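Local structure of aldehyde dehydrogenase (Trypanosoma brucei, 5MYP) at residues E15-I20 and T186-K191; L49-T54 and P79-V84; L133-L138 and E161-L166; R204-V209 and L222-K227. The protein probably oxidises aldehydes to carboxylic acids, using NAD+ as the electron acceptor. All blocks are in the same frame, centred on the assembly; numbering follows the deposited sequence. Where two conformers were deposited one is given.

Contact 1. Residues E15-I20 and T186-K191. Unlike the reference sequence in segment 15-20: Val19 (reference Thr).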
loop_
_atom_site.group_PDB
_atom_site.type_symbol
_atom_site.label_atom_id
_atom_site.label_comp_id
_atom_site.label_asym_id
_atom_site.label_seq_id
_atom_site.Cartn_x
_atom_site.Cartn_y
_atom_site.Cartn_z
ATOM N N GLU A 15 6.308 -30.303 5.361
ATOM C CA GLU A 15 6.832 -30.701 4.053
ATOM C C GLU A 15 5.854 -30.402 2.907
ATOM O O GLU A 15 6.289 -30.106 1.791
ATOM C CB GLU A 15 7.193 -32.196 4.068
ATOM C CG GLU A 15 7.495 -32.794 2.700
ATOM C CD GLU A 15 7.882 -34.260 2.779
ATOM O OE1 GLU A 15 7.537 -35.022 1.852
ATOM O OE2 GLU A 15 8.529 -34.654 3.772
ATOM N N ASN A 16 4.550 -30.488 3.183
ATOM C CA ASN A 16 3.507 -30.192 2.178
ATOM C C ASN A 16 3.256 -28.701 1.927
ATOM O O ASN A 16 2.664 -28.351 0.905
ATOM C CB ASN A 16 2.172 -30.874 2.541
ATOM C CG ASN A 16 2.179 -32.376 2.277
ATOM O OD1 ASN A 16 3.001 -32.884 1.510
ATOM N ND2 ASN A 16 1.251 -33.090 2.901
ATOM N N ILE A 17 3.687 -27.831 2.842
ATOM C CA ILE A 17 3.451 -26.386 2.697
ATOM C C ILE A 17 4.109 -25.804 1.427
ATOM O O ILE A 17 3.423 -25.133 0.655
ATOM C CB ILE A 17 3.792 -25.608 4.003
ATOM C CG1 ILE A 17 2.725 -25.916 5.061
ATOM C CG2 ILE A 17 3.880 -24.100 3.750
ATOM C CD1 ILE A 17 3.109 -25.535 6.478
ATOM N N PRO A 18 5.417 -26.070 1.192
ATOM C CA PRO A 18 6.039 -25.660 -0.082
ATOM C C PRO A 18 5.351 -26.213 -1.337
ATOM O O PRO A 18 5.286 -25.512 -2.348
ATOM C CB PRO A 18 7.462 -26.225 0.014
ATOM C CG PRO A 18 7.725 -26.375 1.468
ATOM C CD PRO A 18 6.414 -26.579 2.156
ATOM N N VAL A 19 4.843 -27.445 -1.259
ATOM C CA VAL A 19 4.175 -28.093 -2.399
ATOM C C VAL A 19 2.864 -27.379 -2.727
ATOM O O VAL A 19 2.584 -27.102 -3.893
ATOM C CB VAL A 19 3.904 -29.599 -2.136
ATOM C CG1 VAL A 19 3.176 -30.241 -3.318
ATOM C CG2 VAL A 19 5.208 -30.336 -1.847
ATOM N N ILE A 20 2.079 -27.084 -1.690
ATOM C CA ILE A 20 0.811 -26.365 -1.819
ATOM C C ILE A 20 1.026 -24.995 -2.478
ATOM O O ILE A 20 0.337 -24.662 -3.448
ATOM C CB ILE A 20 0.103 -26.224 -0.444
ATOM C CG1 ILE A 20 -0.433 -27.589 0.010
ATOM C CG2 ILE A 20 -1.048 -25.219 -0.489
ATOM C CD1 ILE A 20 -0.769 -27.675 1.485
ATOM N N THR A 186 1.827 -21.537 10.358
ATOM C CA THR A 186 1.775 -20.140 9.909
ATOM C C THR A 186 3.175 -19.589 9.654
ATOM O O THR A 186 3.407 -18.936 8.639
ATOM C CB THR A 186 1.033 -19.246 10.919
ATOM O OG1 THR A 186 -0.266 -19.793 11.174
ATOM C CG2 THR A 186 0.878 -17.816 10.401
ATOM N N THR A 187 4.102 -19.856 10.574
ATOM C CA THR A 187 5.511 -19.506 10.392
ATOM C C THR A 187 6.067 -20.120 9.107
ATOM O O THR A 187 6.745 -19.435 8.343
ATOM C CB THR A 187 6.362 -19.947 11.605
ATOM O OG1 THR A 187 5.875 -19.291 12.778
ATOM C CG2 THR A 187 7.835 -19.602 11.420
ATOM N N ALA A 188 5.746 -21.393 8.863
ATOM C CA ALA A 188 6.219 -22.109 7.673
ATOM C C ALA A 188 5.659 -21.542 6.360
ATOM O O ALA A 188 6.408 -21.365 5.396
ATOM C CB ALA A 188 5.891 -23.590 7.785
ATOM N N VAL A 189 4.357 -21.266 6.309
ATOM C CA VAL A 189 3.762 -20.714 5.076
ATOM C C VAL A 189 4.280 -19.293 4.802
ATOM O O VAL A 189 4.470 -18.923 3.652
ATOM C CB VAL A 189 2.211 -20.791 5.061
ATOM C CG1 VAL A 189 1.572 -19.782 5.997
ATOM C CG2 VAL A 189 1.674 -20.603 3.647
ATOM N N LEU A 190 4.554 -18.528 5.861
ATOM C CA LEU A 190 5.152 -17.188 5.734
ATOM C C LEU A 190 6.593 -17.140 5.178
ATOM O O LEU A 190 7.040 -16.073 4.736
ATOM C CB LEU A 190 5.058 -16.423 7.061
ATOM C CG LEU A 190 3.662 -15.880 7.404
ATOM C CD1 LEU A 190 3.602 -15.393 8.842
ATOM C CD2 LEU A 190 3.218 -14.772 6.459
ATOM N N LYS A 191 7.308 -18.266 5.207
ATOM C CA LYS A 191 8.601 -18.381 4.530
ATOM C C LYS A 191 8.471 -18.482 3.009
ATOM O O LYS A 191 9.410 -18.149 2.286
ATOM C CB LYS A 191 9.379 -19.589 5.055
ATOM C CG LYS A 191 9.764 -19.469 6.517
ATOM C CD LYS A 191 11.046 -20.230 6.825
ATOM C CE LYS A 191 10.943 -21.692 6.424
ATOM N NZ LYS A 191 11.268 -21.910 4.988
#
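No flat side chain lies between Ile17 and Ala188 or Val189; aliphatic side chains and the backbone of Val189 make the contact. Ile17 reaches across with two branches, and each has its own target. CD1, at the end of the longer branch, comes methyl to methyl against CB of Ala188 at 3.6 Å. The shorter branch, CG2, settles on the backbone of the facing helix, 3.6 Å from CA of Val189. It also lies 3.9 Å from CB of Val189 and 4.1 Å from its CG2.

The torsions explain this split. CG2 of Ile17 is anti to the backbone N, while CG1 stands beside that N (chi1 -72°). A nearly extended chi2 of 165° then carries CD1 on to the alanine. The small side chain of Ala188 is consistent with the close approach of the helices; CA of Ile17 is 6.2 Å from CA of Val189.

Nearby, Leu14 also touches Ala188, and Phe194 touches Val189. On the second helix, the hydroxyls of Thr186 and Thr187 are bonded back to the carbonyls of Gly182 and Val183, one turn earlier. The contact thus lays the first turn of helix 16-29 on the last part of helix 183-191. That second helix connects strands 176-178 and 196-200, so this is an N-terminal helix packed on a crossover helix of the Rossmann-like cofactor domain of the aldehyde dehydrogenase fold.

Contact 2. Residues L49-T54 and P79-V84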
loop_
_atom_site.group_PDB
_atom_site.type_symbol
_atom_site.label_atom_id
_atom_site.label_comp_id
_atom_site.label_asym_id
_atom_site.label_seq_id
_atom_site.Cartn_x
_atom_site.Cartn_y
_atom_site.Cartn_z
ATOM N N LEU A 49 -20.739 -22.588 -2.865
ATOM C CA LEU A 49 -20.146 -23.046 -1.592
ATOM C C LEU A 49 -20.892 -22.470 -0.385
ATOM O O LEU A 49 -21.247 -23.203 0.539
ATOM C CB LEU A 49 -18.655 -22.677 -1.511
ATOM C CG LEU A 49 -17.921 -22.801 -0.167
ATOM C CD1 LEU A 49 -17.866 -24.240 0.294
ATOM C CD2 LEU A 49 -16.512 -22.241 -0.263
ATOM N N VAL A 50 -21.132 -21.162 -0.409
ATOM C CA VAL A 50 -21.802 -20.478 0.699
ATOM C C VAL A 50 -23.288 -20.846 0.751
ATOM O O VAL A 50 -23.787 -21.245 1.803
ATOM C CB VAL A 50 -21.612 -18.947 0.622
ATOM C CG1 VAL A 50 -22.423 -18.237 1.708
ATOM C CG2 VAL A 50 -20.125 -18.590 0.756
ATOM N N GLU A 51 -23.979 -20.720 -0.383
ATOM C CA GLU A 51 -25.436 -20.930 -0.435
ATOM C C GLU A 51 -25.871 -22.380 -0.197
ATOM O O GLU A 51 -26.823 -22.620 0.545
ATOM C CB GLU A 51 -26.012 -20.426 -1.761
ATOM C CG GLU A 51 -25.974 -18.914 -1.904
ATOM C CD GLU A 51 -26.727 -18.418 -3.130
ATOM O OE1 GLU A 51 -26.774 -19.134 -4.155
ATOM O OE2 GLU A 51 -27.274 -17.298 -3.074
ATOM N N GLU A 52 -25.180 -23.336 -0.814
ATOM C CA GLU A 52 -25.518 -24.759 -0.651
ATOM C C GLU A 52 -25.222 -25.290 0.750
ATOM O O GLU A 52 -25.839 -26.266 1.174
ATOM C CB GLU A 52 -24.786 -25.632 -1.680
ATOM C CG GLU A 52 -25.187 -25.355 -3.118
ATOM C CD GLU A 52 -24.393 -26.155 -4.134
ATOM O OE1 GLU A 52 -23.664 -27.101 -3.763
ATOM O OE2 GLU A 52 -24.504 -25.829 -5.330
ATOM N N ASN A 53 -24.289 -24.655 1.464
ATOM C CA ASN A 53 -23.860 -25.123 2.783
ATOM C C ASN A 53 -24.109 -24.115 3.920
ATOM O O ASN A 53 -23.467 -24.196 4.969
ATOM C CB ASN A 53 -22.382 -25.516 2.714
ATOM C CG ASN A 53 -22.099 -26.499 1.590
ATOM O OD1 ASN A 53 -22.372 -27.687 1.717
ATOM N ND2 ASN A 53 -21.558 -26.004 0.483
ATOM N N THR A 54 -25.060 -23.197 3.722
ATOM C CA THR A 54 -25.374 -22.162 4.720
ATOM C C THR A 54 -25.758 -22.754 6.079
ATOM O O THR A 54 -25.282 -22.274 7.113
ATOM C CB THR A 54 -26.477 -21.193 4.213
ATOM O OG1 THR A 54 -25.928 -20.336 3.206
ATOM C CG2 THR A 54 -27.050 -20.314 5.342
ATOM N N PRO A 79 -23.421 -10.785 3.898
ATOM C CA PRO A 79 -22.303 -9.997 3.345
ATOM C C PRO A 79 -21.441 -10.740 2.320
ATOM O O PRO A 79 -21.023 -10.139 1.335
ATOM C CB PRO A 79 -21.479 -9.643 4.586
ATOM C CG PRO A 79 -22.484 -9.571 5.670
ATOM C CD PRO A 79 -23.484 -10.658 5.365
ATOM N N LEU A 80 -21.188 -12.029 2.552
ATOM C CA LEU A 80 -20.465 -12.855 1.580
ATOM C C LEU A 80 -21.227 -13.008 0.264
ATOM O O LEU A 80 -20.634 -12.892 -0.805
ATOM C CB LEU A 80 -20.126 -14.233 2.160
ATOM C CG LEU A 80 -18.965 -14.270 3.158
ATOM C CD1 LEU A 80 -18.856 -15.654 3.768
ATOM C CD2 LEU A 80 -17.647 -13.863 2.507
ATOM N N ARG A 81 -22.531 -13.267 0.348
ATOM C CA ARG A 81 -23.381 -13.366 -0.846
ATOM C C ARG A 81 -23.357 -12.070 -1.654
ATOM O O ARG A 81 -23.170 -12.098 -2.873
ATOM C CB ARG A 81 -24.824 -13.716 -0.464
ATOM C CG ARG A 81 -25.705 -14.074 -1.644
ATOM C CD ARG A 81 -27.140 -14.277 -1.215
ATOM N NE ARG A 81 -27.810 -12.996 -0.989
ATOM C CZ ARG A 81 -29.007 -12.847 -0.419
ATOM N NH1 ARG A 81 -29.702 -13.900 0.019
ATOM N NH2 ARG A 81 -29.516 -11.623 -0.275
ATOM N N ASN A 82 -23.523 -10.943 -0.966
ATOM C CA ASN A 82 -23.479 -9.625 -1.606
ATOM C C ASN A 82 -22.115 -9.325 -2.229
ATOM O O ASN A 82 -22.048 -8.717 -3.295
ATOM C CB ASN A 82 -23.848 -8.517 -0.610
ATOM C CG ASN A 82 -25.292 -8.612 -0.130
ATOM O OD1 ASN A 82 -26.146 -9.216 -0.782
ATOM N ND2 ASN A 82 -25.564 -8.017 1.024
ATOM N N GLU A 83 -21.041 -9.754 -1.566
ATOM C CA GLU A 83 -19.677 -9.578 -2.086
ATOM C C GLU A 83 -19.470 -10.332 -3.399
ATOM O O GLU A 83 -18.915 -9.775 -4.344
ATOM C CB GLU A 83 -18.636 -10.040 -1.058
ATOM C CG GLU A 83 -17.191 -9.687 -1.401
ATOM C CD GLU A 83 -16.867 -8.210 -1.252
ATOM O OE1 GLU A 83 -17.666 -7.450 -0.658
ATOM O OE2 GLU A 83 -15.784 -7.801 -1.720
ATOM N N VAL A 84 -19.917 -11.585 -3.461
ATOM C CA VAL A 84 -19.787 -12.375 -4.691
ATOM C C VAL A 84 -20.581 -11.731 -5.826
ATOM O O VAL A 84 -20.057 -11.572 -6.933
ATOM C CB VAL A 84 -20.251 -13.844 -4.546
ATOM C CG1 VAL A 84 -20.128 -14.559 -5.893
ATOM C CG2 VAL A 84 -19.432 -14.591 -3.507
#
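Val50 and Leu80 make the apolar half of this helix-to-helix contact, which joins helix 36-52 to helix 69-95 in the N-terminal part of the aldehyde dehydrogenase fold. Their methyls CG2 of Val50 and CD1 of Leu80 are 4.4 Å apart, a loose touch. Leu135 of helix 132-143 packs on both.

The polar half is Glu51 with Arg81. OE2 of Glu51 meets the aliphatic part of the arginine, 3.5 Å from CD of Arg81. The two side chains cross at about a right angle, and carboxylate and guanidinium planes are 84° apart. OE2 of Glu51 stays 4.8 Å from NE of Arg81, so any attraction between the charges is probably long-range, without a salt bridge between the two atoms. A bend at chi3 (77°) turns the guanidinium group off the line of the arginine chain. NH1 of Arg81 makes a weak hydrogen bond to the carbonyl of Leu488 of the second subunit, and Lys490 of that subunit packs on Glu51.

Farther out, two side chains bond back to carbonyls of helix 36-52. The hydroxyl of Thr54 donates to the carbonyl of Val50 from above its plane. ND2 of Asn53, also bonded to Tyr170, donates almost straight (169°) to O of Leu49 at 2.8 Å.

Contact 3. Residues L133-L138 and E161-L166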
loop_
_atom_site.group_PDB
_atom_site.type_symbol
_atom_site.label_atom_id
_atom_site.label_comp_id
_atom_site.label_asym_id
_atom_site.label_seq_id
_atom_site.Cartn_x
_atom_site.Cartn_y
_atom_site.Cartn_z
ATOM N N LEU A 133 -14.140 -13.495 7.287
ATOM C CA LEU A 133 -12.799 -12.908 7.253
ATOM C C LEU A 133 -11.725 -13.810 6.638
ATOM O O LEU A 133 -10.550 -13.433 6.603
ATOM C CB LEU A 133 -12.406 -12.422 8.655
ATOM C CG LEU A 133 -13.370 -11.379 9.239
ATOM C CD1 LEU A 133 -12.935 -10.970 10.638
ATOM C CD2 LEU A 133 -13.502 -10.151 8.346
ATOM N N ILE A 134 -12.121 -14.991 6.154
ATOM C CA ILE A 134 -11.279 -15.799 5.264
ATOM C C ILE A 134 -11.795 -15.732 3.809
ATOM O O ILE A 134 -10.997 -15.542 2.885
ATOM C CB ILE A 134 -11.109 -17.257 5.799
ATOM C CG1 ILE A 134 -9.866 -17.926 5.199
ATOM C CG2 ILE A 134 -12.340 -18.116 5.564
ATOM C CD1 ILE A 134 -8.577 -17.579 5.909
ATOM N N LEU A 135 -13.111 -15.848 3.603
ATOM C CA LEU A 135 -13.678 -15.845 2.243
ATOM C C LEU A 135 -13.786 -14.469 1.587
ATOM O O LEU A 135 -13.594 -14.364 0.374
ATOM C CB LEU A 135 -15.049 -16.544 2.197
ATOM C CG LEU A 135 -15.101 -18.060 2.422
ATOM C CD1 LEU A 135 -16.505 -18.573 2.095
ATOM C CD2 LEU A 135 -14.067 -18.794 1.580
ATOM N N GLN A 136 -14.099 -13.423 2.353
ATOM C CA GLN A 136 -14.261 -12.085 1.751
ATOM C C GLN A 136 -12.972 -11.591 1.068
ATOM O O GLN A 136 -13.037 -11.150 -0.078
ATOM C CB GLN A 136 -14.825 -11.054 2.746
ATOM C CG GLN A 136 -15.193 -9.726 2.096
ATOM C CD GLN A 136 -16.079 -8.844 2.956
ATOM O OE1 GLN A 136 -16.036 -8.894 4.180
ATOM N NE2 GLN A 136 -16.823 -7.964 2.312
ATOM N N PRO A 137 -11.803 -11.696 1.743
ATOM C CA PRO A 137 -10.538 -11.385 1.051
ATOM C C PRO A 137 -10.247 -12.302 -0.143
ATOM O O PRO A 137 -9.808 -11.824 -1.186
ATOM C CB PRO A 137 -9.469 -11.589 2.139
ATOM C CG PRO A 137 -10.198 -11.500 3.428
ATOM C CD PRO A 137 -11.577 -12.018 3.163
ATOM N N LEU A 138 -10.487 -13.604 0.024
ATOM C CA LEU A 138 -10.273 -14.582 -1.046
ATOM C C LEU A 138 -11.059 -14.234 -2.316
ATOM O O LEU A 138 -10.501 -14.253 -3.410
ATOM C CB LEU A 138 -10.640 -15.993 -0.573
ATOM C CG LEU A 138 -10.491 -17.127 -1.593
ATOM C CD1 LEU A 138 -9.040 -17.259 -2.047
ATOM C CD2 LEU A 138 -11.010 -18.431 -1.012
ATOM N N GLU A 161 -12.499 -26.907 9.783
ATOM C CA GLU A 161 -12.710 -28.279 9.307
ATOM C C GLU A 161 -13.719 -28.315 8.155
ATOM O O GLU A 161 -13.447 -28.896 7.104
ATOM C CB GLU A 161 -13.197 -29.179 10.445
ATOM C CG GLU A 161 -13.298 -30.660 10.076
ATOM C CD GLU A 161 -13.956 -31.504 11.156
ATOM O OE1 GLU A 161 -14.925 -31.036 11.788
ATOM O OE2 GLU A 161 -13.517 -32.651 11.358
ATOM N N LEU A 162 -14.876 -27.694 8.366
ATOM C CA LEU A 162 -15.941 -27.678 7.356
ATOM C C LEU A 162 -15.499 -26.999 6.055
ATOM O O LEU A 162 -15.737 -27.523 4.968
ATOM C CB LEU A 162 -17.201 -26.994 7.901
ATOM C CG LEU A 162 -18.441 -27.004 6.997
ATOM C CD1 LEU A 162 -18.849 -28.422 6.622
ATOM C CD2 LEU A 162 -19.596 -26.279 7.669
ATOM N N LEU A 163 -14.870 -25.833 6.172
ATOM C CA LEU A 163 -14.372 -25.106 4.999
ATOM C C LEU A 163 -13.309 -25.906 4.252
ATOM O O LEU A 163 -13.302 -25.935 3.024
ATOM C CB LEU A 163 -13.799 -23.744 5.407
ATOM C CG LEU A 163 -13.294 -22.831 4.281
ATOM C CD1 LEU A 163 -14.412 -22.475 3.302
ATOM C CD2 LEU A 163 -12.669 -21.585 4.873
ATOM N N THR A 164 -12.408 -26.541 4.995
ATOM C CA THR A 164 -11.360 -27.382 4.407
ATOM C C THR A 164 -11.964 -28.582 3.664
ATOM O O THR A 164 -11.509 -28.920 2.578
ATOM C CB THR A 164 -10.345 -27.837 5.477
ATOM O OG1 THR A 164 -9.712 -26.675 6.042
ATOM C CG2 THR A 164 -9.278 -28.752 4.891
ATOM N N LYS A 165 -12.996 -29.194 4.236
ATOM C CA LYS A 165 -13.722 -30.287 3.577
ATOM C C LYS A 165 -14.440 -29.815 2.298
ATOM O O LYS A 165 -14.336 -30.459 1.252
ATOM C CB LYS A 165 -14.735 -30.920 4.545
ATOM C CG LYS A 165 -15.507 -32.104 3.962
ATOM C CD LYS A 165 -16.595 -32.624 4.887
ATOM C CE LYS A 165 -17.654 -33.383 4.095
ATOM N NZ LYS A 165 -18.558 -34.209 4.946
ATOM N N LEU A 166 -15.150 -28.691 2.388
ATOM C CA LEU A 166 -16.035 -28.243 1.301
ATOM C C LEU A 166 -15.325 -27.541 0.149
ATOM O O LEU A 166 -15.694 -27.745 -0.999
ATOM C CB LEU A 166 -17.137 -27.324 1.837
ATOM C CG LEU A 166 -18.205 -27.967 2.721
ATOM C CD1 LEU A 166 -19.097 -26.885 3.300
ATOM C CD2 LEU A 166 -19.037 -28.980 1.948
#
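Leu163 places one methyl on each of two neighbouring side chains of the facing helix, Ile134 and Leu135. CD2 of Leu163 meets CG2 of Ile134 at 3.6 Å, the closer of the two touches. The other methyl, CD1 of Leu163, lies 4.1 Å from CD2 of Leu135. The directions differ: Leu163 meets Ile134 at a slant, whereas it and Leu135 lie alongside with their chains running opposite ways.

CG of Leu163 is anti to the backbone N (chi1 -177°), which directs the fork toward the other helix. In Ile134 the touching methyl CG2 sits between the backbone N and the carbonyl carbon, and the longer CG1 branch is left anti to N. The backbones stay well apart, with 9.7 Å between CA of Leu135 and CA of Leu163. The side chains alone bridge the gap.

Ile150 of strand 147-151 touches both Ile134 and Leu163 and so forms the floor of the contact. Helix 36-52 adds cover: its Val50 packs on Leu135 and its Leu49 on Leu163. All three touching side chains are buried. The side chain of Ile134 is about 12 Å from that of Glu223, a predicted active-site residue. Helices 132-143 and 157-170 are successive connections between the parallel strands 110-124, 147-151 and 176-178. Two such helices packed side by side over the middle strand are characteristic of a Rossmann-like cofactor domain.

Contact 4. Residues R204-V209 and L222-K227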
loop_
_atom_site.group_PDB
_atom_site.type_symbol
_atom_site.label_atom_id
_atom_site.label_comp_id
_atom_site.label_asym_id
_atom_site.label_seq_id
_atom_site.Cartn_x
_atom_site.Cartn_y
_atom_site.Cartn_z
ATOM N N ARG A 204 0.254 -7.173 17.341
ATOM C CA ARG A 204 1.419 -7.964 17.760
ATOM C C ARG A 204 1.853 -8.962 16.683
ATOM O O ARG A 204 3.025 -8.994 16.301
ATOM C CB ARG A 204 1.104 -8.702 19.065
ATOM C CG ARG A 204 2.267 -9.468 19.684
ATOM C CD ARG A 204 1.831 -10.175 20.966
ATOM N NE ARG A 204 0.868 -11.255 20.708
ATOM C CZ ARG A 204 1.169 -12.469 20.231
ATOM N NH1 ARG A 204 2.424 -12.817 19.956
ATOM N NH2 ARG A 204 0.195 -13.350 20.032
ATOM N N VAL A 205 0.908 -9.765 16.196
ATOM C CA VAL A 205 1.197 -10.776 15.171
ATOM C C VAL A 205 1.401 -10.124 13.790
ATOM O O VAL A 205 2.189 -10.623 12.979
ATOM C CB VAL A 205 0.098 -11.868 15.121
ATOM C CG1 VAL A 205 0.329 -12.854 13.976
ATOM C CG2 VAL A 205 0.017 -12.606 16.461
ATOM N N ALA A 206 0.701 -9.015 13.525
ATOM C CA ALA A 206 0.910 -8.243 12.288
ATOM C C ALA A 206 2.375 -7.856 12.065
ATOM O O ALA A 206 2.863 -7.916 10.936
ATOM C CB ALA A 206 0.037 -6.993 12.277
ATOM N N GLU A 207 3.060 -7.462 13.141
ATOM C CA GLU A 207 4.492 -7.149 13.083
ATOM C C GLU A 207 5.312 -8.345 12.583
ATOM O O GLU A 207 6.234 -8.174 11.791
ATOM C CB GLU A 207 5.022 -6.696 14.448
ATOM C CG GLU A 207 4.462 -5.365 14.936
ATOM C CD GLU A 207 5.017 -4.928 16.280
ATOM O OE1 GLU A 207 6.016 -5.518 16.759
ATOM O OE2 GLU A 207 4.440 -3.984 16.869
ATOM N N ILE A 208 4.964 -9.540 13.065
ATOM C CA ILE A 208 5.622 -10.793 12.651
ATOM C C ILE A 208 5.325 -11.114 11.178
ATOM O O ILE A 208 6.218 -11.529 10.432
ATOM C CB ILE A 208 5.199 -11.980 13.559
ATOM C CG1 ILE A 208 5.655 -11.737 15.009
ATOM C CG2 ILE A 208 5.765 -13.306 13.051
ATOM C CD1 ILE A 208 4.911 -12.557 16.040
ATOM N N VAL A 209 4.072 -10.917 10.769
ATOM C CA VAL A 209 3.667 -11.112 9.373
ATOM C C VAL A 209 4.428 -10.154 8.451
ATOM O O VAL A 209 4.972 -10.571 7.426
ATOM C CB VAL A 209 2.140 -10.938 9.183
ATOM C CG1 VAL A 209 1.760 -10.906 7.703
ATOM C CG2 VAL A 209 1.379 -12.056 9.889
ATOM N N LEU A 222 -3.148 -5.209 6.259
ATOM C CA LEU A 222 -3.257 -5.608 7.657
ATOM C C LEU A 222 -4.551 -5.021 8.200
ATOM O O LEU A 222 -4.753 -3.807 8.136
ATOM C CB LEU A 222 -2.041 -5.111 8.452
ATOM C CG LEU A 222 -0.664 -5.483 7.890
ATOM C CD1 LEU A 222 0.456 -4.794 8.661
ATOM C CD2 LEU A 222 -0.464 -6.989 7.907
ATOM N N GLU A 223 -5.436 -5.889 8.687
ATOM C CA GLU A 223 -6.735 -5.487 9.228
ATOM C C GLU A 223 -6.715 -5.812 10.711
ATOM O O GLU A 223 -6.853 -6.975 11.108
ATOM C CB GLU A 223 -7.859 -6.245 8.519
ATOM C CG GLU A 223 -7.991 -5.924 7.030
ATOM C CD GLU A 223 -8.769 -4.648 6.729
ATOM O OE1 GLU A 223 -9.445 -4.102 7.630
ATOM O OE2 GLU A 223 -8.704 -4.189 5.565
ATOM N N LEU A 224 -6.516 -4.785 11.533
ATOM C CA LEU A 224 -6.215 -4.982 12.948
ATOM C C LEU A 224 -7.329 -4.368 13.782
ATOM O O LEU A 224 -8.469 -4.304 13.315
ATOM C CB LEU A 224 -4.816 -4.437 13.270
ATOM C CG LEU A 224 -3.733 -4.807 12.247
ATOM C CD1 LEU A 224 -2.424 -4.099 12.560
ATOM C CD2 LEU A 224 -3.524 -6.314 12.175
ATOM N N GLY A 225 -7.033 -3.963 15.014
ATOM C CA GLY A 225 -8.060 -3.452 15.917
ATOM C C GLY A 225 -7.630 -2.159 16.572
ATOM O O GLY A 225 -6.990 -1.303 15.946
ATOM N N GLY A 226 -7.983 -2.028 17.844
ATOM C CA GLY A 226 -7.797 -0.801 18.599
ATOM C C GLY A 226 -9.075 -0.543 19.363
ATOM O O GLY A 226 -10.012 -1.345 19.317
ATOM N N LYS A 227 -9.117 0.587 20.051
ATOM C CA LYS A 227 -10.247 0.940 20.890
ATOM C C LYS A 227 -11.125 1.935 20.149
ATOM O O LYS A 227 -10.870 3.139 20.194
ATOM C CB LYS A 227 -9.752 1.535 22.208
ATOM C CG LYS A 227 -8.906 0.583 23.042
ATOM C CD LYS A 227 -8.328 1.259 24.274
ATOM C CE LYS A 227 -9.386 1.585 25.322
ATOM N NZ LYS A 227 -9.962 0.375 25.973
#
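Helix 203-214 runs close by the end of strand 220-223, with CA of Ala206 6.8 Å from CA of Leu222. Both belong to the beta-alpha-beta unit of strand 196-200, helix 203-214 and strand 220-223, in the Rossmann-like domain. Ala206 points its CB at the strand and is met by two leucines.

Leu222 brings CD1 to 4.3 Å from CB of Ala206, a light touch. Its other methyl, CD2, stays farther from that CB, so Leu222 meets the alanine with one branch. Leu224 fits more closely, and both of its methyls come against the same CB from one side. Leu222 and Leu224 share this side because they are two residues apart in an extended chain. Glu223, between them, turns its side chain away from the helix. It is predicted to be an active-site residue, as is Cys259, whose side chain is about 6 Å from that of Leu224. The contact thus lies on the face of the chain away from the Glu223 side chain. Backbone bonds to Tyr199 and Gly201 tie Glu223 to the neighbouring strand and the turn after it.

Leu217 of the second subunit packs on Ala206, Leu222 and Leu224, so the cluster is part of the dimer interface. In Leu224, CG lies beside the backbone N (chi1 -44°), and the fork reaches Ala206 CB with CD2 at 3.6 Å and CD1 at 3.8 Å.

Contacts 2, 3 and 4 follow one another along the chain, and contact 1 encloses contacts 2 and 3. Contacts 2 and 3 are nearest, their centres 11 Å apart. They touch directly: Asn53 and Leu49 pack on Leu166, and OE1 of Glu83 probably bonds to NE2 of Gln136. Contacts 1 and 4 have centres 21 Å apart but meet through Leu190 and Val209. Contacts 1, 3 and 4 all involve connecting helices of one mixed sheet, while contact 2 adds N-terminal helices beside it. Contacts 2 and 4, with centres 27 Å apart, both touch the second subunit, so the dimer contacts reach well-separated parts of the chain.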